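Local coordinates for protein polymerase X (Deinococcus radiodurans, PDB 2W9M) that probably extends DNA from deoxyribonucleoside 5'-triphosphates as a family X repair polymerase, and binds zinc ions in a PHP domain, at residues G340-S343 against I344-A348; E385-E388 against L389-A392; L503-R506 against E507-F511. All blocks are in the same frame, centred on the assembly; numbering follows the deposited sequence.

Interaction 1: residues G340-S343 against I344-A348; sequences GGAS and IREMA
Ser343 and Glu346 grip each other by two reciprocal bonds between side chain and backbone. Ser343 OG accepts from Glu346 N at 3.2 Å, almost straight at 171°, while Ser343 N donates to Glu346 OE1 at 3.1 Å with an N-H...O angle of 175°. That second donor meets OE1 from above the carboxylate plane. A weak bond from Ser343 OG to Glu346 OE1, at 3.4 Å, closes the triangle. The serine hydroxyl sits between its own N and carbonyl carbon (chi1 72°), which turns it over the first turn, and the glutamate chain runs back extended toward the same residue. This exchange is a capping box with Ser343 as N-cap. It starts helix 344-353 in the PHP domain, just after the loop that follows strand 329-333. Replacing the serine by an alanine removes OG, and is likely to leave Glu346 N without its capping acceptor and Glu346 OE1 without its weak hydroxyl partner. Met347 N donates to Ser343 O at 3.2 Å, the first full helical bond after the cap. Ala342 CB lies in the angle between Glu346 CB, at 4.0 Å, and Met347 CG, at 4.1 Å, packing the loop against two consecutive helix residues. The Met347 side chain then reaches to about 6 Å from that of His334, a zinc ligand.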
# COMPACT_ATOMS: atom_id res chain seq x y z
N GLY A 340 2.12 -1.67 15.25
CA GLY A 340 1.64 -0.33 14.94
C GLY A 340 2.33 0.72 15.78
O GLY A 340 3.13 0.38 16.67
N GLY A 341 2.03 1.98 15.53
CA GLY A 341 2.68 3.07 16.24
C GLY A 341 1.75 3.90 17.11
O GLY A 341 2.19 4.84 17.77
N ALA A 342 0.47 3.55 17.11
CA ALA A 342 -0.52 4.27 17.89
C ALA A 342 -1.40 3.31 18.68
O ALA A 342 -1.50 2.13 18.35
CB ALA A 342 -1.36 5.16 16.98
N SER A 343 -2.03 3.82 19.73
CA SER A 343 -2.95 3.02 20.52
C SER A 343 -4.23 2.82 19.73
O SER A 343 -4.46 3.51 18.73
CB SER A 343 -3.28 3.73 21.84
OG SER A 343 -4.12 4.85 21.61
N ILE A 344 -5.06 1.88 20.17
CA ILE A 344 -6.35 1.64 19.53
C ILE A 344 -7.25 2.87 19.60
O ILE A 344 -8.01 3.14 18.67
CB ILE A 344 -7.07 0.43 20.17
CG1 ILE A 344 -6.27 -0.86 19.93
CG2 ILE A 344 -8.48 0.28 19.61
CD1 ILE A 344 -6.95 -2.10 20.46
N ARG A 345 -7.16 3.63 20.69
CA ARG A 345 -7.97 4.83 20.85
C ARG A 345 -7.58 5.90 19.83
O ARG A 345 -8.45 6.50 19.20
CB ARG A 345 -7.89 5.40 22.27
CG ARG A 345 -8.84 6.58 22.50
CD ARG A 345 -8.62 7.28 23.84
NE ARG A 345 -9.37 6.67 24.94
CZ ARG A 345 -8.85 5.83 25.83
NH1 ARG A 345 -7.56 5.50 25.76
NH2 ARG A 345 -9.61 5.33 26.80
N GLU A 346 -6.28 6.14 19.67
CA GLU A 346 -5.80 7.13 18.70
C GLU A 346 -6.26 6.76 17.29
O GLU A 346 -6.71 7.62 16.53
CB GLU A 346 -4.27 7.25 18.74
CG GLU A 346 -3.69 7.47 20.13
CD GLU A 346 -2.17 7.60 20.12
OE1 GLU A 346 -1.49 6.74 20.72
OE2 GLU A 346 -1.66 8.57 19.51
N MET A 347 -6.16 5.48 16.95
CA MET A 347 -6.59 4.99 15.65
C MET A 347 -8.10 5.17 15.45
O MET A 347 -8.54 5.65 14.41
CB MET A 347 -6.19 3.53 15.44
CG MET A 347 -4.68 3.29 15.43
SD MET A 347 -3.89 3.93 13.94
CE MET A 347 -4.48 2.76 12.72
N ALA A 348 -8.89 4.79 16.45
CA ALA A 348 -10.34 4.96 16.37
C ALA A 348 -10.74 6.43 16.22
O ALA A 348 -11.54 6.77 15.36
CB ALA A 348 -11.02 4.33 17.58

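Interaction 2: residues E385-E388 against L389-A392; sequences EIRE and LQRA
Arg391 folds back on Arg387, and one face of its guanidinium lies over Arg387 O, 4.1 Å from Arg391 NE. The amide of Gln390 is the other flat group, with Gln390 CD 3.9 Å from Ile386 CG2; the two side chains cross at a slant. Both pairs are i to i+4 neighbours near the C-terminal end of helix 376-391, the helical limb of a beta-alpha-beta crossover between parallel strands 358-364 and 396-403 of the PHP domain. Four consecutive i+4 backbone bonds define this last stretch. Leu389 N, Gln390 N, Arg391 N and Ala392 N donate to the carbonyls of Glu385, Ile386, Arg387 and Glu388, the Leu389 bond being the straightest at 172° and 3.1 Å. Gln390 OE1 lies only 3.4 Å from Ile386 O, but both are acceptors, so this is proximity and not a bond. The amide's polar partner is instead Ile396 O, which takes a hydrogen bond from Gln390 NE2 and ties the helix end to the next strand. Glu385 is likewise committed outside the pair, its OE1 accepting from Trp337 NE1. On the inner side, Leu389 CG rests 3.5 Å from Glu385 O, while Leu389 and Ile386 turn to Ile344 of helix 344-353 and to Ile396. Arg387 and Arg391, on the exposed side, keep their like charges apart, with Arg387 NH1 and Arg391 NH2 separated by 5.6 Å. The bend of Arg391 at chi2 turns its guanidinium so that Arg387 O lies over one face, after chi1 of -50° has put Arg391 CG 3.0 Å from Arg387 O, a methylene beside a helical carbonyl.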
# COMPACT_ATOMS: atom_id res chain seq x y z
N GLU A 385 -9.46 -4.33 26.67
CA GLU A 385 -9.27 -2.92 26.36
C GLU A 385 -10.29 -2.42 25.35
O GLU A 385 -10.82 -1.32 25.49
CB GLU A 385 -7.86 -2.65 25.85
CG GLU A 385 -7.71 -1.31 25.13
CD GLU A 385 -6.26 -0.98 24.83
OE1 GLU A 385 -5.94 -0.71 23.65
OE2 GLU A 385 -5.43 -0.98 25.77
N ILE A 386 -10.57 -3.22 24.32
CA ILE A 386 -11.54 -2.84 23.31
C ILE A 386 -12.94 -2.68 23.90
O ILE A 386 -13.67 -1.75 23.55
CB ILE A 386 -11.57 -3.83 22.13
CG1 ILE A 386 -10.27 -3.73 21.32
CG2 ILE A 386 -12.77 -3.55 21.24
CD1 ILE A 386 -10.13 -4.78 20.24
N ARG A 387 -13.31 -3.58 24.81
CA ARG A 387 -14.59 -3.48 25.49
C ARG A 387 -14.73 -2.15 26.25
O ARG A 387 -15.79 -1.53 26.23
CB ARG A 387 -14.80 -4.66 26.44
CG ARG A 387 -15.14 -5.96 25.74
CD ARG A 387 -15.47 -7.05 26.74
NE ARG A 387 -15.79 -8.33 26.11
CZ ARG A 387 -16.29 -9.38 26.75
NH1 ARG A 387 -16.54 -9.31 28.05
NH2 ARG A 387 -16.55 -10.51 26.09
N GLU A 388 -13.64 -1.73 26.90
CA GLU A 388 -13.62 -0.46 27.63
C GLU A 388 -13.83 0.74 26.71
O GLU A 388 -14.67 1.59 26.98
CB GLU A 388 -12.32 -0.32 28.41
CG GLU A 388 -12.15 -1.35 29.52
CD GLU A 388 -10.69 -1.57 29.91
OE1 GLU A 388 -9.83 -0.74 29.54
OE2 GLU A 388 -10.40 -2.58 30.58
N LEU A 389 -13.07 0.80 25.62
CA LEU A 389 -13.22 1.86 24.62
C LEU A 389 -14.64 1.91 24.05
O LEU A 389 -15.16 2.98 23.75
CB LEU A 389 -12.23 1.66 23.48
CG LEU A 389 -10.75 1.76 23.85
CD1 LEU A 389 -9.89 1.34 22.67
CD2 LEU A 389 -10.41 3.16 24.31
N GLN A 390 -15.26 0.74 23.91
CA GLN A 390 -16.64 0.67 23.44
C GLN A 390 -17.63 1.26 24.45
O GLN A 390 -18.55 1.98 24.08
CB GLN A 390 -17.01 -0.77 23.09
CG GLN A 390 -16.55 -1.20 21.71
CD GLN A 390 -16.57 -2.70 21.54
OE1 GLN A 390 -16.43 -3.45 22.51
NE2 GLN A 390 -16.72 -3.16 20.30
N ARG A 391 -17.43 0.94 25.73
CA ARG A 391 -18.25 1.54 26.79
C ARG A 391 -18.17 3.06 26.70
O ARG A 391 -19.17 3.75 26.87
CB ARG A 391 -17.75 1.11 28.17
CG ARG A 391 -17.55 -0.39 28.34
CD ARG A 391 -18.87 -1.13 28.45
NE ARG A 391 -18.72 -2.51 28.89
CZ ARG A 391 -17.83 -2.94 29.79
NH1 ARG A 391 -17.00 -2.10 30.39
NH2 ARG A 391 -17.79 -4.23 30.10
N ALA A 392 -16.97 3.56 26.44
CA ALA A 392 -16.73 5.00 26.33
C ALA A 392 -17.29 5.60 25.04
O ALA A 392 -17.13 6.79 24.79
CB ALA A 392 -15.24 5.30 26.46

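Interaction 3: residues L503-R506 against E507-F511; sequences LRWR and ERLKF
Arg508 lays its guanidinium flat on the indole of Trp505, the group centres 4.0 Å apart and the planes at 12°. Such near-parallel overlap fits a stacked cation-pi arrangement, and Trp505 CZ3 lies 3.3 Å from the guanidinium plane, over its centre. The arginine gets there by bending at chi2 and again at chi3 (-89°), which carries its end back across the ring. Its charge has a second partner: Arg508 NH1 makes a salt bridge with Glu480 OE1, so the group is held by an anion as well as by the ring. Trp505 O is the principal backbone acceptor of the turn. Arg508 N donates to it at 2.8 Å, nearly straight at 161° but from above the carbonyl plane, and Leu509 N adds a weak bond at 3.2 Å. Thus one carbonyl serves two consecutive amides as the chain leaves helix 499-505. The indole Trp505 NE1 has its own acceptor, a weak bond to Asp473 OD2. The other oxygen of this carboxylate, OD1, forms a salt bridge with Arg504 NH2, while Glu501 OE1 takes Arg504 NH1. Arg506 and Glu507 run alongside each other, yet Arg506 NH2 and Glu507 OE1 stay 4.1 Å apart, beyond salt-bridge distance. Apolar contacts complete the turn: Leu509 CD1 sits 3.6 Å from Trp505 CB, and Arg506 CA approaches the edge of the Phe511 ring, 4.0 Å from CE1. Trp505 and Leu509 both pack on Leu476 and Glu480 of helix 472-482, Lys510 pairs by backbone with Val486, and Phe511 opens strand 511-514 against Val486 and Ile488 of strand 485-489.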
# COMPACT_ATOMS: atom_id res chain seq x y z
N LEU A 503 -10.79 -6.89 -11.64
CA LEU A 503 -11.59 -6.63 -12.83
C LEU A 503 -12.18 -7.93 -13.37
O LEU A 503 -13.33 -7.97 -13.77
CB LEU A 503 -10.74 -5.95 -13.91
CG LEU A 503 -11.43 -5.61 -15.23
CD1 LEU A 503 -12.61 -4.69 -15.01
CD2 LEU A 503 -10.45 -4.99 -16.21
N ARG A 504 -11.37 -8.99 -13.37
CA ARG A 504 -11.81 -10.28 -13.87
C ARG A 504 -12.83 -10.97 -12.96
O ARG A 504 -13.64 -11.77 -13.42
CB ARG A 504 -10.61 -11.21 -14.09
CG ARG A 504 -9.77 -10.85 -15.30
CD ARG A 504 -8.54 -11.74 -15.43
NE ARG A 504 -8.88 -13.14 -15.70
CZ ARG A 504 -8.53 -14.16 -14.92
NH1 ARG A 504 -7.83 -13.95 -13.82
NH2 ARG A 504 -8.88 -15.40 -15.25
N TRP A 505 -12.78 -10.66 -11.67
CA TRP A 505 -13.58 -11.37 -10.67
C TRP A 505 -14.69 -10.52 -10.05
O TRP A 505 -15.35 -10.96 -9.11
CB TRP A 505 -12.68 -11.93 -9.56
CG TRP A 505 -11.93 -13.17 -9.93
CD1 TRP A 505 -10.75 -13.24 -10.60
CD2 TRP A 505 -12.31 -14.52 -9.64
NE1 TRP A 505 -10.37 -14.56 -10.75
CE2 TRP A 505 -11.31 -15.36 -10.17
CE3 TRP A 505 -13.40 -15.10 -8.98
CZ2 TRP A 505 -11.37 -16.75 -10.06
CZ3 TRP A 505 -13.46 -16.48 -8.88
CH2 TRP A 505 -12.45 -17.29 -9.41
N ARG A 506 -14.89 -9.32 -10.58
CA ARG A 506 -15.84 -8.37 -9.99
C ARG A 506 -17.27 -8.90 -9.88
O ARG A 506 -18.05 -8.40 -9.08
CB ARG A 506 -15.84 -7.03 -10.74
CG ARG A 506 -15.77 -7.13 -12.26
CD ARG A 506 -16.20 -5.82 -12.89
NE ARG A 506 -17.63 -5.83 -13.18
CZ ARG A 506 -18.44 -4.78 -13.02
NH1 ARG A 506 -17.96 -3.65 -12.54
NH2 ARG A 506 -19.73 -4.89 -13.32
N GLU A 507 -17.60 -9.91 -10.68
CA GLU A 507 -18.94 -10.47 -10.68
C GLU A 507 -19.09 -11.58 -9.65
O GLU A 507 -20.20 -11.97 -9.30
CB GLU A 507 -19.28 -11.04 -12.06
CG GLU A 507 -19.09 -10.07 -13.21
CD GLU A 507 -20.28 -9.17 -13.43
OE1 GLU A 507 -20.87 -8.70 -12.43
OE2 GLU A 507 -20.64 -8.93 -14.61
N ARG A 508 -17.96 -12.08 -9.15
CA ARG A 508 -17.97 -13.31 -8.36
C ARG A 508 -17.52 -13.15 -6.90
O ARG A 508 -17.70 -14.05 -6.09
CB ARG A 508 -17.13 -14.39 -9.06
CG ARG A 508 -17.56 -14.64 -10.50
CD ARG A 508 -17.39 -16.11 -10.88
NE ARG A 508 -16.06 -16.40 -11.42
CZ ARG A 508 -15.49 -17.60 -11.38
NH1 ARG A 508 -16.12 -18.61 -10.80
NH2 ARG A 508 -14.28 -17.78 -11.90
N LEU A 509 -16.93 -12.00 -6.57
CA LEU A 509 -16.43 -11.80 -5.22
C LEU A 509 -16.95 -10.51 -4.60
O LEU A 509 -17.32 -9.56 -5.31
CB LEU A 509 -14.90 -11.77 -5.21
CG LEU A 509 -14.17 -12.99 -5.78
CD1 LEU A 509 -12.70 -12.67 -6.01
CD2 LEU A 509 -14.34 -14.18 -4.86
N LYS A 510 -17.00 -10.48 -3.27
CA LYS A 510 -17.14 -9.24 -2.54
C LYS A 510 -15.74 -8.83 -2.11
O LYS A 510 -14.92 -9.68 -1.76
CB LYS A 510 -18.04 -9.42 -1.32
CG LYS A 510 -19.52 -9.46 -1.65
CD LYS A 510 -20.36 -9.03 -0.46
CE LYS A 510 -20.49 -7.51 -0.39
NZ LYS A 510 -19.17 -6.83 -0.36
N PHE A 511 -15.45 -7.54 -2.15
CA PHE A 511 -14.11 -7.08 -1.83
C PHE A 511 -14.10 -6.22 -0.58
O PHE A 511 -15.14 -5.75 -0.12
CB PHE A 511 -13.52 -6.29 -3.00
CG PHE A 511 -13.45 -7.08 -4.28
CD1 PHE A 511 -14.53 -7.11 -5.14
CD2 PHE A 511 -12.31 -7.79 -4.61
CE1 PHE A 511 -14.48 -7.84 -6.31
CE2 PHE A 511 -12.25 -8.51 -5.78
CZ PHE A 511 -13.33 -8.54 -6.63

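All three interactions are local and follow one another along the chain, and each adjoins the seven-stranded parallel sheet whose strands and following loops carry the zinc ligands. Interactions 1 and 2 have centres 13 Å apart and touch directly, Ile344 CG2 lying 3.5 Å from Leu389 CD1. Helix 344-353 precedes strand 358-364, and helix 376-391 follows it, linking it to strand 396-403. Interaction 3 lies about 32 Å from interaction 1 and 35 Å from interaction 2, centre to centre. Interaction 1 follows the first strand, 329-333, and interaction 3 leads into the last, 511-514; a backbone bond between Gly341 and His518 brings the loops after these strands together, consistent with the distorted (beta/alpha)7 barrel of PHP domains.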